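Local coordinates for putative uncharacterized protein (Archaeoglobus fulgidus, PDB 4KPP), which probably exchanges protons for calcium ions across the membrane, as a member of the sodium/calcium exchanger family, at residues 97-109 against 307-320. Residues are numbered along the deposited sequence; the frame is centred on the assembly and turned at random.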
# COMPACT_ATOMS: atom_id res chain seq x y z
N VAL A 97 7.55 11.09 -15.57
CA VAL A 97 6.64 12.03 -14.93
C VAL A 97 5.24 11.43 -14.77
O VAL A 97 4.62 11.52 -13.71
CB VAL A 97 6.53 13.35 -15.72
CG1 VAL A 97 5.52 14.28 -15.07
CG2 VAL A 97 7.90 14.03 -15.84
N HIS A 98 4.75 10.82 -15.84
CA HIS A 98 3.43 10.19 -15.81
C HIS A 98 3.47 8.89 -15.01
O HIS A 98 2.52 8.57 -14.30
CB HIS A 98 2.93 9.90 -17.23
CG HIS A 98 3.14 11.03 -18.19
ND1 HIS A 98 2.52 12.25 -18.05
CD2 HIS A 98 3.90 11.12 -19.31
CE1 HIS A 98 2.89 13.05 -19.03
NE2 HIS A 98 3.73 12.39 -19.82
N TYR A 99 4.57 8.15 -15.14
CA TYR A 99 4.69 6.84 -14.48
C TYR A 99 4.58 6.94 -12.96
O TYR A 99 4.01 6.06 -12.32
CB TYR A 99 6.00 6.15 -14.86
CG TYR A 99 6.11 5.74 -16.32
CD1 TYR A 99 4.98 5.71 -17.14
CD2 TYR A 99 7.33 5.37 -16.87
CE1 TYR A 99 5.08 5.33 -18.48
CE2 TYR A 99 7.44 4.99 -18.20
CZ TYR A 99 6.31 4.97 -19.00
OH TYR A 99 6.43 4.60 -20.32
N ALA A 100 5.12 8.02 -12.39
CA ALA A 100 5.10 8.20 -10.95
C ALA A 100 3.68 8.26 -10.41
O ALA A 100 3.36 7.66 -9.39
CB ALA A 100 5.87 9.46 -10.56
N THR A 101 2.82 8.99 -11.12
CA THR A 101 1.44 9.14 -10.69
C THR A 101 0.60 7.92 -11.07
O THR A 101 -0.26 7.50 -10.30
CB THR A 101 0.80 10.42 -11.26
OG1 THR A 101 1.64 11.54 -10.95
CG2 THR A 101 -0.57 10.64 -10.64
N ALA A 102 0.86 7.37 -12.24
CA ALA A 102 0.16 6.17 -12.70
C ALA A 102 0.41 4.98 -11.77
O ALA A 102 -0.50 4.22 -11.47
CB ALA A 102 0.57 5.82 -14.13
N ASN A 103 1.65 4.83 -11.31
CA ASN A 103 2.00 3.75 -10.40
C ASN A 103 1.34 3.92 -9.03
O ASN A 103 0.90 2.95 -8.41
CB ASN A 103 3.52 3.64 -10.25
CG ASN A 103 3.95 2.48 -9.37
OD1 ASN A 103 4.17 2.65 -8.17
ND2 ASN A 103 4.06 1.30 -9.96
N MET A 104 1.28 5.17 -8.57
CA MET A 104 0.68 5.49 -7.29
C MET A 104 -0.83 5.23 -7.30
O MET A 104 -1.38 4.66 -6.36
CB MET A 104 0.95 6.96 -6.96
CG MET A 104 0.60 7.36 -5.54
SD MET A 104 -0.55 8.75 -5.52
CE MET A 104 -2.08 7.90 -5.83
N THR A 105 -1.49 5.68 -8.36
CA THR A 105 -2.93 5.49 -8.49
C THR A 105 -3.26 4.02 -8.69
O THR A 105 -4.27 3.52 -8.19
CB THR A 105 -3.51 6.33 -9.65
OG1 THR A 105 -2.78 6.06 -10.85
CG2 THR A 105 -3.42 7.82 -9.33
N GLY A 106 -2.40 3.33 -9.44
CA GLY A 106 -2.55 1.90 -9.63
C GLY A 106 -2.49 1.16 -8.32
O GLY A 106 -3.33 0.30 -8.04
N ALA A 107 -1.50 1.50 -7.50
CA ALA A 107 -1.32 0.86 -6.20
C ALA A 107 -2.56 1.04 -5.33
O ALA A 107 -3.07 0.08 -4.76
CB ALA A 107 -0.08 1.40 -5.50
N ASN A 108 -3.05 2.28 -5.24
CA ASN A 108 -4.23 2.60 -4.44
C ASN A 108 -5.49 1.87 -4.89
O ASN A 108 -6.19 1.28 -4.07
CB ASN A 108 -4.49 4.11 -4.43
CG ASN A 108 -3.65 4.84 -3.41
OD1 ASN A 108 -4.08 5.04 -2.28
ND2 ASN A 108 -2.45 5.22 -3.80
N ARG A 109 -5.77 1.92 -6.18
CA ARG A 109 -7.00 1.34 -6.71
C ARG A 109 -6.99 -0.19 -6.67
O ARG A 109 -8.02 -0.82 -6.43
CB ARG A 109 -7.31 1.86 -8.11
CG ARG A 109 -7.51 3.37 -8.16
CD ARG A 109 -8.58 3.77 -9.18
NE ARG A 109 -8.23 3.38 -10.54
CZ ARG A 109 -7.48 4.11 -11.36
NH1 ARG A 109 -7.00 5.28 -10.96
NH2 ARG A 109 -7.22 3.67 -12.58
N LEU A 307 5.00 18.54 -9.15
CA LEU A 307 4.87 17.38 -10.02
C LEU A 307 3.69 17.58 -10.96
O LEU A 307 2.54 17.59 -10.52
CB LEU A 307 4.68 16.11 -9.19
CG LEU A 307 4.45 14.80 -9.94
CD1 LEU A 307 5.63 14.46 -10.82
CD2 LEU A 307 4.18 13.67 -8.95
N PRO A 308 3.97 17.74 -12.26
CA PRO A 308 2.92 18.04 -13.24
C PRO A 308 1.93 16.89 -13.36
O PRO A 308 2.27 15.73 -13.12
CB PRO A 308 3.69 18.22 -14.56
CG PRO A 308 5.11 18.44 -14.15
CD PRO A 308 5.30 17.65 -12.90
N LEU A 309 0.69 17.22 -13.71
CA LEU A 309 -0.36 16.24 -13.88
C LEU A 309 -1.05 16.54 -15.19
O LEU A 309 -1.79 17.53 -15.30
CB LEU A 309 -1.35 16.35 -12.72
CG LEU A 309 -1.79 15.13 -11.91
CD1 LEU A 309 -0.62 14.24 -11.52
CD2 LEU A 309 -2.55 15.60 -10.66
N ASP A 310 -0.82 15.71 -16.20
CA ASP A 310 -1.44 15.92 -17.51
C ASP A 310 -2.91 15.51 -17.48
O ASP A 310 -3.43 15.14 -16.42
CB ASP A 310 -0.67 15.19 -18.62
CG ASP A 310 -0.80 13.67 -18.54
OD1 ASP A 310 -1.21 13.14 -17.49
OD2 ASP A 310 -0.47 13.00 -19.54
N ALA A 311 -3.57 15.57 -18.63
CA ALA A 311 -4.99 15.21 -18.71
C ALA A 311 -5.23 13.79 -18.21
O ALA A 311 -6.10 13.56 -17.37
CB ALA A 311 -5.49 15.36 -20.15
N ARG A 312 -4.45 12.84 -18.72
CA ARG A 312 -4.56 11.44 -18.33
C ARG A 312 -4.39 11.22 -16.82
O ARG A 312 -5.26 10.64 -16.17
CB ARG A 312 -3.56 10.58 -19.11
CG ARG A 312 -3.48 9.12 -18.65
CD ARG A 312 -4.79 8.39 -18.88
NE ARG A 312 -4.77 7.02 -18.35
CZ ARG A 312 -4.33 5.96 -19.03
NH1 ARG A 312 -3.87 6.10 -20.26
NH2 ARG A 312 -4.35 4.76 -18.47
N GLN A 313 -3.28 11.69 -16.27
CA GLN A 313 -2.98 11.46 -14.86
C GLN A 313 -3.95 12.16 -13.91
O GLN A 313 -4.23 11.65 -12.82
CB GLN A 313 -1.53 11.83 -14.53
CG GLN A 313 -0.51 10.98 -15.26
CD GLN A 313 -0.87 9.50 -15.26
OE1 GLN A 313 -1.01 8.89 -14.20
NE2 GLN A 313 -1.02 8.93 -16.44
N SER A 314 -4.47 13.32 -14.32
CA SER A 314 -5.47 14.04 -13.53
C SER A 314 -6.75 13.22 -13.43
O SER A 314 -7.38 13.16 -12.37
CB SER A 314 -5.77 15.41 -14.15
OG SER A 314 -4.61 16.21 -14.19
N GLU A 315 -7.13 12.59 -14.53
CA GLU A 315 -8.29 11.71 -14.55
C GLU A 315 -8.04 10.51 -13.64
O GLU A 315 -8.95 10.05 -12.94
CB GLU A 315 -8.59 11.24 -15.97
CG GLU A 315 -8.99 12.36 -16.92
CD GLU A 315 -8.70 12.03 -18.38
OE1 GLU A 315 -8.33 10.88 -18.67
OE2 GLU A 315 -8.85 12.93 -19.23
N GLU A 316 -6.81 10.00 -13.65
CA GLU A 316 -6.45 8.85 -12.82
C GLU A 316 -6.56 9.19 -11.34
O GLU A 316 -7.06 8.39 -10.54
CB GLU A 316 -5.04 8.36 -13.14
CG GLU A 316 -4.87 7.77 -14.53
CD GLU A 316 -5.64 6.47 -14.72
OE1 GLU A 316 -5.94 6.13 -15.88
OE2 GLU A 316 -5.95 5.80 -13.71
N VAL A 317 -6.09 10.38 -10.97
CA VAL A 317 -6.15 10.84 -9.58
C VAL A 317 -7.60 11.06 -9.17
O VAL A 317 -8.01 10.66 -8.07
CB VAL A 317 -5.34 12.13 -9.38
CG1 VAL A 317 -5.62 12.75 -8.02
CG2 VAL A 317 -3.85 11.85 -9.54
N LEU A 318 -8.38 11.68 -10.05
CA LEU A 318 -9.80 11.91 -9.82
C LEU A 318 -10.54 10.58 -9.63
O LEU A 318 -11.35 10.44 -8.71
CB LEU A 318 -10.41 12.69 -10.99
CG LEU A 318 -11.93 12.82 -11.06
CD1 LEU A 318 -12.47 13.51 -9.82
CD2 LEU A 318 -12.35 13.55 -12.33
N LEU A 319 -10.23 9.61 -10.49
CA LEU A 319 -10.83 8.29 -10.41
C LEU A 319 -10.47 7.63 -9.09
O LEU A 319 -11.31 7.01 -8.44
CB LEU A 319 -10.33 7.42 -11.57
CG LEU A 319 -11.22 6.35 -12.21
CD1 LEU A 319 -10.40 5.49 -13.17
CD2 LEU A 319 -11.93 5.47 -11.19
N THR A 320 -9.20 7.78 -8.70
CA THR A 320 -8.71 7.18 -7.46
C THR A 320 -9.35 7.83 -6.25
O THR A 320 -9.71 7.15 -5.28
CB THR A 320 -7.18 7.31 -7.35
OG1 THR A 320 -6.56 6.84 -8.56
CG2 THR A 320 -6.66 6.50 -6.18
O HOH W 1 2.29 12.91 -13.13
O HOH W 2 1.28 13.54 -16.10
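L307 lays its CD2 methyl 3.9 Å from T101 OG1, where the strand 307-308 leads into helix 311-331 beside helix 96-127. P308 turns its ring CD to V97 CG1, and its carbonyl shares a water with V97 O and T101 OG1; that water donates to both carbonyls and accepts from the threonine. L309 swings CD1 back to 3.6 Å from T101 OG1. At the N-cap, D310 takes Q313 N on OD1, while OD2 lies 3.4 Å obliquely from H98 CE1; a second water joins the ring edge at H98 ND1 to D310 N. Q313, bent at chi2 (-44°), lays its amide alongside the turn from H98 to A102, with OE1 3.5 Å from A102 CB. E316, whose OE1 receives R312 NE on its anti lone pair, brings its carboxylate across to R109: OE2 is gripped end-on by NH1 and NH2, the R109 NH2 to E316 OE2 bond 2.7 Å long, with guanidinium and carboxylate planes only 24° apart. V317 CG2 packs 3.7 Å from T101 CG2. L319 sets CD1 over the centre of one face of the R109 guanidinium; R109 NH2 also donates to Q351 OE1. T320 OG1 donates to E316 O and lies 3.3 Å from T105 CB, while T320 CG2 touches N108 CB. A leucine in place of R109 would probably leave E316 OE2 without its charged mate, the carboxylate relying on R312 alone. Segments 97-109 and 311-320 thus run nearly parallel, 20° apart, around a buried carboxylate probably kept ionised by its two arginines.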